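PDB 3RNL: sulfotransferase from Alicyclobacillus acidocaldarius subsp. acidocaldarius, which probably transfers a sulfuryl group to an acceptor substrate and binds magnesium ions. Local coordinates for residues R53-D59 / Q153-W159; A126-L130 / L158-R162. One frame throughout, in Å; residues are numbered along the deposited sequence. Where two conformers were deposited one is given.

Interaction 1 (R53-D59 / Q153-W159)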
loop_
_atom_site.group_PDB
_atom_site.type_symbol
_atom_site.label_atom_id
_atom_site.label_comp_id
_atom_site.label_asym_id
_atom_site.label_seq_id
_atom_site.Cartn_x
_atom_site.Cartn_y
_atom_site.Cartn_z
ATOM N N ARG A 53 -13.501 -4.288 -15.864
ATOM C CA ARG A 53 -12.345 -5.172 -15.920
ATOM C C ARG A 53 -11.072 -4.393 -16.244
ATOM O O ARG A 53 -11.113 -3.345 -16.908
ATOM C CB ARG A 53 -12.560 -6.338 -16.899
ATOM C CG ARG A 53 -12.309 -6.013 -18.343
ATOM C CD ARG A 53 -12.445 -7.252 -19.249
ATOM N NE ARG A 53 -11.377 -8.232 -19.053
ATOM C CZ ARG A 53 -10.248 -8.266 -19.761
ATOM N NH1 ARG A 53 -10.029 -7.362 -20.714
ATOM N NH2 ARG A 53 -9.334 -9.202 -19.514
ATOM N N PHE A 54 -9.941 -4.908 -15.785
ATOM C CA PHE A 54 -8.650 -4.284 -16.074
ATOM C C PHE A 54 -8.154 -4.836 -17.396
ATOM O O PHE A 54 -8.211 -6.049 -17.634
ATOM C CB PHE A 54 -7.636 -4.579 -14.969
ATOM C CG PHE A 54 -8.032 -4.017 -13.635
ATOM C CD1 PHE A 54 -7.998 -2.645 -13.418
ATOM C CD2 PHE A 54 -8.455 -4.855 -12.609
ATOM C CE1 PHE A 54 -8.363 -2.103 -12.178
ATOM C CE2 PHE A 54 -8.823 -4.330 -11.365
ATOM C CZ PHE A 54 -8.776 -2.956 -11.148
ATOM N N THR A 55 -7.781 -3.924 -18.284
ATOM C CA THR A 55 -7.440 -4.249 -19.668
ATOM C C THR A 55 -5.968 -4.316 -20.090
ATOM O O THR A 55 -5.678 -4.569 -21.258
ATOM C CB THR A 55 -8.143 -3.277 -20.581
ATOM O OG1 THR A 55 -7.553 -1.988 -20.400
ATOM C CG2 THR A 55 -9.613 -3.212 -20.185
ATOM N N GLY A 56 -5.044 -4.026 -19.183
ATOM C CA GLY A 56 -3.642 -3.944 -19.565
ATOM C C GLY A 56 -2.970 -5.299 -19.692
ATOM O O GLY A 56 -3.492 -6.309 -19.226
ATOM N N PRO A 57 -1.794 -5.329 -20.328
ATOM C CA PRO A 57 -1.042 -6.584 -20.441
ATOM C C PRO A 57 -0.631 -7.112 -19.068
ATOM O O PRO A 57 -0.052 -6.379 -18.267
ATOM C CB PRO A 57 0.189 -6.204 -21.285
ATOM C CG PRO A 57 0.220 -4.735 -21.349
ATOM C CD PRO A 57 -1.149 -4.201 -21.021
ATOM N N GLY A 58 -0.923 -8.383 -18.810
ATOM C CA GLY A 58 -0.628 -8.990 -17.521
ATOM C C GLY A 58 -1.511 -8.543 -16.364
ATOM O O GLY A 58 -1.191 -8.831 -15.210
ATOM N N ASP A 59 -2.623 -7.856 -16.650
ATOM C CA ASP A 59 -3.501 -7.338 -15.587
ATOM C C ASP A 59 -4.452 -8.414 -15.046
ATOM O O ASP A 59 -5.242 -8.155 -14.129
ATOM C CB ASP A 59 -4.372 -6.186 -16.105
ATOM C CG ASP A 59 -3.613 -4.886 -16.271
ATOM O OD1 ASP A 59 -2.364 -4.895 -16.221
ATOM O OD2 ASP A 59 -4.283 -3.848 -16.464
ATOM N N GLN A 153 -8.321 3.753 -20.330
ATOM C CA GLN A 153 -8.550 2.410 -20.869
ATOM C C GLN A 153 -8.732 1.344 -19.780
ATOM O O GLN A 153 -8.947 0.172 -20.083
ATOM C CB GLN A 153 -7.426 2.000 -21.820
ATOM C CG GLN A 153 -7.386 2.821 -23.115
ATOM C CD GLN A 153 -6.134 2.576 -23.934
ATOM O OE1 GLN A 153 -5.225 1.869 -23.507
ATOM N NE2 GLN A 153 -6.079 3.174 -25.121
ATOM N N HIS A 154 -8.675 1.777 -18.528
ATOM C CA HIS A 154 -8.854 0.897 -17.365
ATOM C C HIS A 154 -7.760 -0.158 -17.191
ATOM O O HIS A 154 -8.041 -1.309 -16.854
ATOM C CB HIS A 154 -10.225 0.212 -17.415
ATOM C CG HIS A 154 -11.375 1.167 -17.511
ATOM N ND1 HIS A 154 -12.543 0.859 -18.174
ATOM C CD2 HIS A 154 -11.543 2.414 -17.011
ATOM C CE1 HIS A 154 -13.376 1.882 -18.094
ATOM N NE2 HIS A 154 -12.796 2.837 -17.389
ATOM N N TYR A 155 -6.510 0.245 -17.374
ATOM C CA TYR A 155 -5.397 -0.585 -16.931
ATOM C C TYR A 155 -5.435 -0.651 -15.410
ATOM O O TYR A 155 -6.042 0.194 -14.758
ATOM C CB TYR A 155 -4.065 0.049 -17.340
ATOM C CG TYR A 155 -3.609 -0.232 -18.753
ATOM C CD1 TYR A 155 -2.266 -0.484 -19.021
ATOM C CD2 TYR A 155 -4.507 -0.244 -19.816
ATOM C CE1 TYR A 155 -1.825 -0.716 -20.314
ATOM C CE2 TYR A 155 -4.073 -0.493 -21.112
ATOM C CZ TYR A 155 -2.734 -0.734 -21.349
ATOM O OH TYR A 155 -2.286 -0.975 -22.637
ATOM N N GLU A 156 -4.783 -1.655 -14.835
ATOM C CA GLU A 156 -4.696 -1.703 -13.374
ATOM C C GLU A 156 -3.776 -0.603 -12.820
ATOM O O GLU A 156 -2.955 -0.027 -13.549
ATOM C CB GLU A 156 -4.255 -3.087 -12.907
ATOM C CG GLU A 156 -2.797 -3.370 -13.126
ATOM C CD GLU A 156 -2.173 -4.010 -11.895
ATOM O OE1 GLU A 156 -1.614 -5.118 -12.036
ATOM O OE2 GLU A 156 -2.254 -3.399 -10.798
ATOM N N PRO A 157 -3.941 -0.268 -11.533
ATOM C CA PRO A 157 -3.254 0.910 -10.977
ATOM C C PRO A 157 -1.738 0.780 -10.875
ATOM O O PRO A 157 -1.089 1.801 -10.658
ATOM C CB PRO A 157 -3.888 1.110 -9.586
ATOM C CG PRO A 157 -5.068 0.211 -9.544
ATOM C CD PRO A 157 -4.895 -0.860 -10.579
ATOM N N LEU A 158 -1.173 -0.418 -11.012
ATOM C CA LEU A 158 0.293 -0.516 -11.035
ATOM C C LEU A 158 0.859 0.386 -12.129
ATOM O O LEU A 158 1.967 0.917 -12.007
ATOM C CB LEU A 158 0.753 -1.963 -11.243
ATOM C CG LEU A 158 2.267 -2.226 -11.124
ATOM C CD1 LEU A 158 2.843 -1.684 -9.805
ATOM C CD2 LEU A 158 2.553 -3.718 -11.259
ATOM N N TRP A 159 0.083 0.568 -13.193
ATOM C CA TRP A 159 0.509 1.418 -14.294
ATOM C C TRP A 159 0.368 2.913 -13.995
ATOM O O TRP A 159 0.851 3.735 -14.788
ATOM C CB TRP A 159 -0.297 1.119 -15.562
ATOM C CG TRP A 159 -0.235 -0.288 -16.078
ATOM C CD1 TRP A 159 -1.067 -1.329 -15.741
ATOM C CD2 TRP A 159 0.646 -0.792 -17.092
ATOM N NE1 TRP A 159 -0.734 -2.455 -16.464
ATOM C CE2 TRP A 159 0.314 -2.153 -17.296
ATOM C CE3 TRP A 159 1.688 -0.233 -17.835
ATOM C CZ2 TRP A 159 0.989 -2.959 -18.216
ATOM C CZ3 TRP A 159 2.360 -1.037 -18.762
ATOM C CH2 TRP A 159 2.011 -2.385 -18.936
HETATM O O HOH W 1 -13.088 -2.002 -18.098
HETATM O O HOH W 2 -2.436 -8.085 -12.436
#

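Interaction 2 (A126-L130 / L158-R162)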
loop_
_atom_site.group_PDB
_atom_site.type_symbol
_atom_site.label_atom_id
_atom_site.label_comp_id
_atom_site.label_asym_id
_atom_site.label_seq_id
_atom_site.Cartn_x
_atom_site.Cartn_y
_atom_site.Cartn_z
ATOM N N ALA A 126 7.546 0.806 -9.728
ATOM C CA ALA A 126 6.416 0.201 -10.433
ATOM C C ALA A 126 6.808 -0.103 -11.878
ATOM O O ALA A 126 6.504 -1.175 -12.402
ATOM C CB ALA A 126 5.204 1.110 -10.397
ATOM N N TYR A 127 7.498 0.844 -12.507
ATOM C CA TYR A 127 7.987 0.655 -13.869
ATOM C C TYR A 127 8.889 -0.581 -13.957
ATOM O O TYR A 127 8.688 -1.448 -14.815
ATOM C CB TYR A 127 8.753 1.897 -14.340
ATOM C CG TYR A 127 9.481 1.669 -15.648
ATOM C CD1 TYR A 127 8.781 1.556 -16.840
ATOM C CD2 TYR A 127 10.862 1.560 -15.683
ATOM C CE1 TYR A 127 9.451 1.336 -18.055
ATOM C CE2 TYR A 127 11.538 1.338 -16.881
ATOM C CZ TYR A 127 10.826 1.230 -18.058
ATOM O OH TYR A 127 11.497 1.003 -19.246
HETATM N N MSE A 128 9.880 -0.654 -13.072
HETATM C CA MSE A 128 10.813 -1.782 -13.075
HETATM C C MSE A 128 10.089 -3.110 -12.892
HETATM O O MSE A 128 10.463 -4.121 -13.494
HETATM C CB MSE A 128 11.892 -1.605 -12.002
HETATM C CG MSE A 128 12.841 -0.459 -12.304
HETATM SE SE MSE A 128 14.396 -0.417 -11.115
HETATM C CE MSE A 128 13.546 0.376 -9.547
ATOM N N HIS A 129 9.054 -3.098 -12.061
ATOM C CA HIS A 129 8.235 -4.291 -11.813
ATOM C C HIS A 129 7.549 -4.727 -13.109
ATOM O O HIS A 129 7.598 -5.906 -13.480
ATOM C CB HIS A 129 7.203 -3.979 -10.724
ATOM C CG HIS A 129 6.239 -5.093 -10.433
ATOM N ND1 HIS A 129 5.755 -5.338 -9.165
ATOM C CD2 HIS A 129 5.629 -5.992 -11.244
ATOM C CE1 HIS A 129 4.914 -6.357 -9.202
ATOM N NE2 HIS A 129 4.817 -6.771 -10.452
ATOM N N LEU A 130 6.928 -3.770 -13.801
ATOM C CA LEU A 130 6.244 -4.051 -15.065
ATOM C C LEU A 130 7.209 -4.542 -16.139
ATOM O O LEU A 130 6.866 -5.428 -16.924
ATOM C CB LEU A 130 5.481 -2.813 -15.558
ATOM C CG LEU A 130 4.297 -2.408 -14.667
ATOM C CD1 LEU A 130 3.882 -0.947 -14.937
ATOM C CD2 LEU A 130 3.138 -3.367 -14.889
ATOM N N LEU A 158 -1.173 -0.418 -11.012
ATOM C CA LEU A 158 0.293 -0.516 -11.035
ATOM C C LEU A 158 0.859 0.386 -12.129
ATOM O O LEU A 158 1.967 0.917 -12.007
ATOM C CB LEU A 158 0.753 -1.963 -11.243
ATOM C CG LEU A 158 2.267 -2.226 -11.124
ATOM C CD1 LEU A 158 2.843 -1.684 -9.805
ATOM C CD2 LEU A 158 2.553 -3.718 -11.259
ATOM N N TRP A 159 0.083 0.568 -13.193
ATOM C CA TRP A 159 0.509 1.418 -14.294
ATOM C C TRP A 159 0.368 2.913 -13.995
ATOM O O TRP A 159 0.851 3.735 -14.788
ATOM C CB TRP A 159 -0.297 1.119 -15.562
ATOM C CG TRP A 159 -0.235 -0.288 -16.078
ATOM C CD1 TRP A 159 -1.067 -1.329 -15.741
ATOM C CD2 TRP A 159 0.646 -0.792 -17.092
ATOM N NE1 TRP A 159 -0.734 -2.455 -16.464
ATOM C CE2 TRP A 159 0.314 -2.153 -17.296
ATOM C CE3 TRP A 159 1.688 -0.233 -17.835
ATOM C CZ2 TRP A 159 0.989 -2.959 -18.216
ATOM C CZ3 TRP A 159 2.360 -1.037 -18.762
ATOM C CH2 TRP A 159 2.011 -2.385 -18.936
ATOM N N TYR A 160 -0.269 3.310 -12.888
ATOM C CA TYR A 160 -0.528 4.741 -12.817
ATOM C C TYR A 160 0.580 5.310 -11.950
ATOM O O TYR A 160 0.422 5.507 -10.737
ATOM C CB TYR A 160 -1.846 4.985 -12.054
ATOM C CG TYR A 160 -3.120 4.327 -12.579
ATOM C CD1 TYR A 160 -3.164 3.669 -13.804
ATOM C CD2 TYR A 160 -4.286 4.378 -11.825
ATOM C CE1 TYR A 160 -4.355 3.066 -14.250
ATOM C CE2 TYR A 160 -5.460 3.789 -12.255
ATOM C CZ TYR A 160 -5.492 3.133 -13.458
ATOM O OH TYR A 160 -6.686 2.551 -13.853
ATOM N N TYR A 161 1.602 5.816 -12.614
ATOM C CA TYR A 161 2.826 6.176 -11.925
ATOM C C TYR A 161 2.567 7.377 -11.051
ATOM O O TYR A 161 2.969 7.410 -9.888
ATOM C CB TYR A 161 3.903 6.519 -12.946
ATOM C CG TYR A 161 4.295 5.332 -13.778
ATOM C CD1 TYR A 161 4.814 4.189 -13.189
ATOM C CD2 TYR A 161 4.159 5.358 -15.163
ATOM C CE1 TYR A 161 5.171 3.089 -13.954
ATOM C CE2 TYR A 161 4.512 4.269 -15.931
ATOM C CZ TYR A 161 5.025 3.144 -15.327
ATOM O OH TYR A 161 5.380 2.061 -16.104
ATOM N N ARG A 162 1.917 8.371 -11.635
ATOM C CA ARG A 162 1.610 9.608 -10.918
ATOM C C ARG A 162 0.416 9.458 -9.970
ATOM O O ARG A 162 0.493 9.862 -8.808
ATOM C CB ARG A 162 1.348 10.760 -11.909
ATOM C CG ARG A 162 2.600 11.304 -12.608
ATOM C CD ARG A 162 2.207 12.301 -13.727
ATOM N NE ARG A 162 3.256 13.299 -13.976
ATOM C CZ ARG A 162 4.181 13.197 -14.927
ATOM N NH1 ARG A 162 4.197 12.140 -15.725
ATOM N NH2 ARG A 162 5.089 14.154 -15.083
#

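Interaction 1 (R53-D59 / Q153-W159)
Asp59 divides its carboxylate between two donors of 153-159. OD1 offers its syn lone pair to the indole NE1 of Trp159 at 2.9 Å, a nearly straight bond (169°) lying in the indole plane. OD2 takes the backbone N of Glu156 at 2.8 Å, from above the carboxylate plane, and a weak bond from Gly56 N, at the start of the type II turn that Asp59 itself closes. The side chain of Glu156 can be followed outward from here. Its CB lies over one face of the Phe54 ring in a CH-pi contact. Because CG sits between the backbone N and the carbonyl carbon (chi1 75°), it packs against the Asp59 carboxylate, 3.5 Å from OD1. At the tip, OE2 accepts Leu158 N at 3.2 Å, whereas OE1 takes a water shared with Gly58 O and a salt bridge from Arg135. Further along, Gly56 CA rests squarely over the centre of the Tyr155 ring, 3.5 Å from the centroid, and Pro57 lies against Tyr155 and Trp159. On the other side of Gly56, where helix 147-152 ends in a Schellman motif at His154, Thr55 N binds His154 O at 3.0 Å and Thr55 OG1 donates to Gln153 O at 2.6 Å. The loop before helix 60-64 is thereby joined to the loop after helix 147-152 by polar bonds set among aromatic and proline contacts. Asp59 OD1 and Glu156 OE1 approach to 4.3 Å, and Arg135, which forms salt bridges to both, would be expected to offset the repulsion and keep the pair ionised.

Interaction 2 (A126-L130 / L158-R162)
Leu130 and Leu158 lie alongside each other, pointing opposite ways, their CD2 methyls 3.7 Å apart, and form the tight part of this buried contact. Leu130 divides its branches: CD2 stands over the centre of the six-membered ring of Trp159, 4.0 Å from the centroid and 16° off the normal, while CD1 reaches the same ring near CE3 and the hydroxyl end of Tyr161. Leu158 is forked in its turn. With its CG trans to the backbone N (chi1 -173°), CD1 meets Ala126 CB at 3.7 Å and CD2 is carried on to His129. No hydrogen bond crosses between the segments, so the direct contact is one of packing. Helix 119-132 follows strand 111-116 of the parallel sheet in this alpha-beta-alpha sandwich, and the 3-10 turn and following loop of 158-162 cover one side of it. His129 and Tyr127, both partly exposed, mark the looser margins. At the first, a single methyl, Leu158 CD2, lies over the middle of the imidazole, 3.8 Å from its centroid, while ND1 is hydrogen-bonded to Lys18, in the loop after strand 11-13. At the second, Tyr161 OH comes up to the edge of the Tyr127 ring, 3.5 Å from CD1, and CE1 of Tyr161 touches Tyr127 CB at 3.8 Å. That hydroxyl is hydrogen-bonded to Ser143 of helix 140-145. With an alanine in place of Tyr161, Ser143 OG would probably lose this partner and a gap would probably open beside Tyr127 and Leu130 CD1. The Tyr127 hydroxyl extends away from the loop to the backbone O of Leu138.

Both contacts end on the same loop, between helices 147-152 and 167-178, and share Leu158 and Trp159; their centres are about 11 Å apart. Interaction 1 is the more peripheral, with its centre about 17 Å from that of the chain, and pairs loop with loop through hydrogen bonds, carboxylates and waters. Interaction 2, about 13 Å out and buried, sets the loop against helix 119-132 mainly by apolar and CH-pi packing, with no hydrogen bond between the segments. Trp159 joins the two: its indole N-H serves the polar contact, while its ring is held between the edge of Tyr155 on one face and Leu130 on the other. Leu158 bonds its N to Glu156 within its own segment and spends its methyls on the second contact.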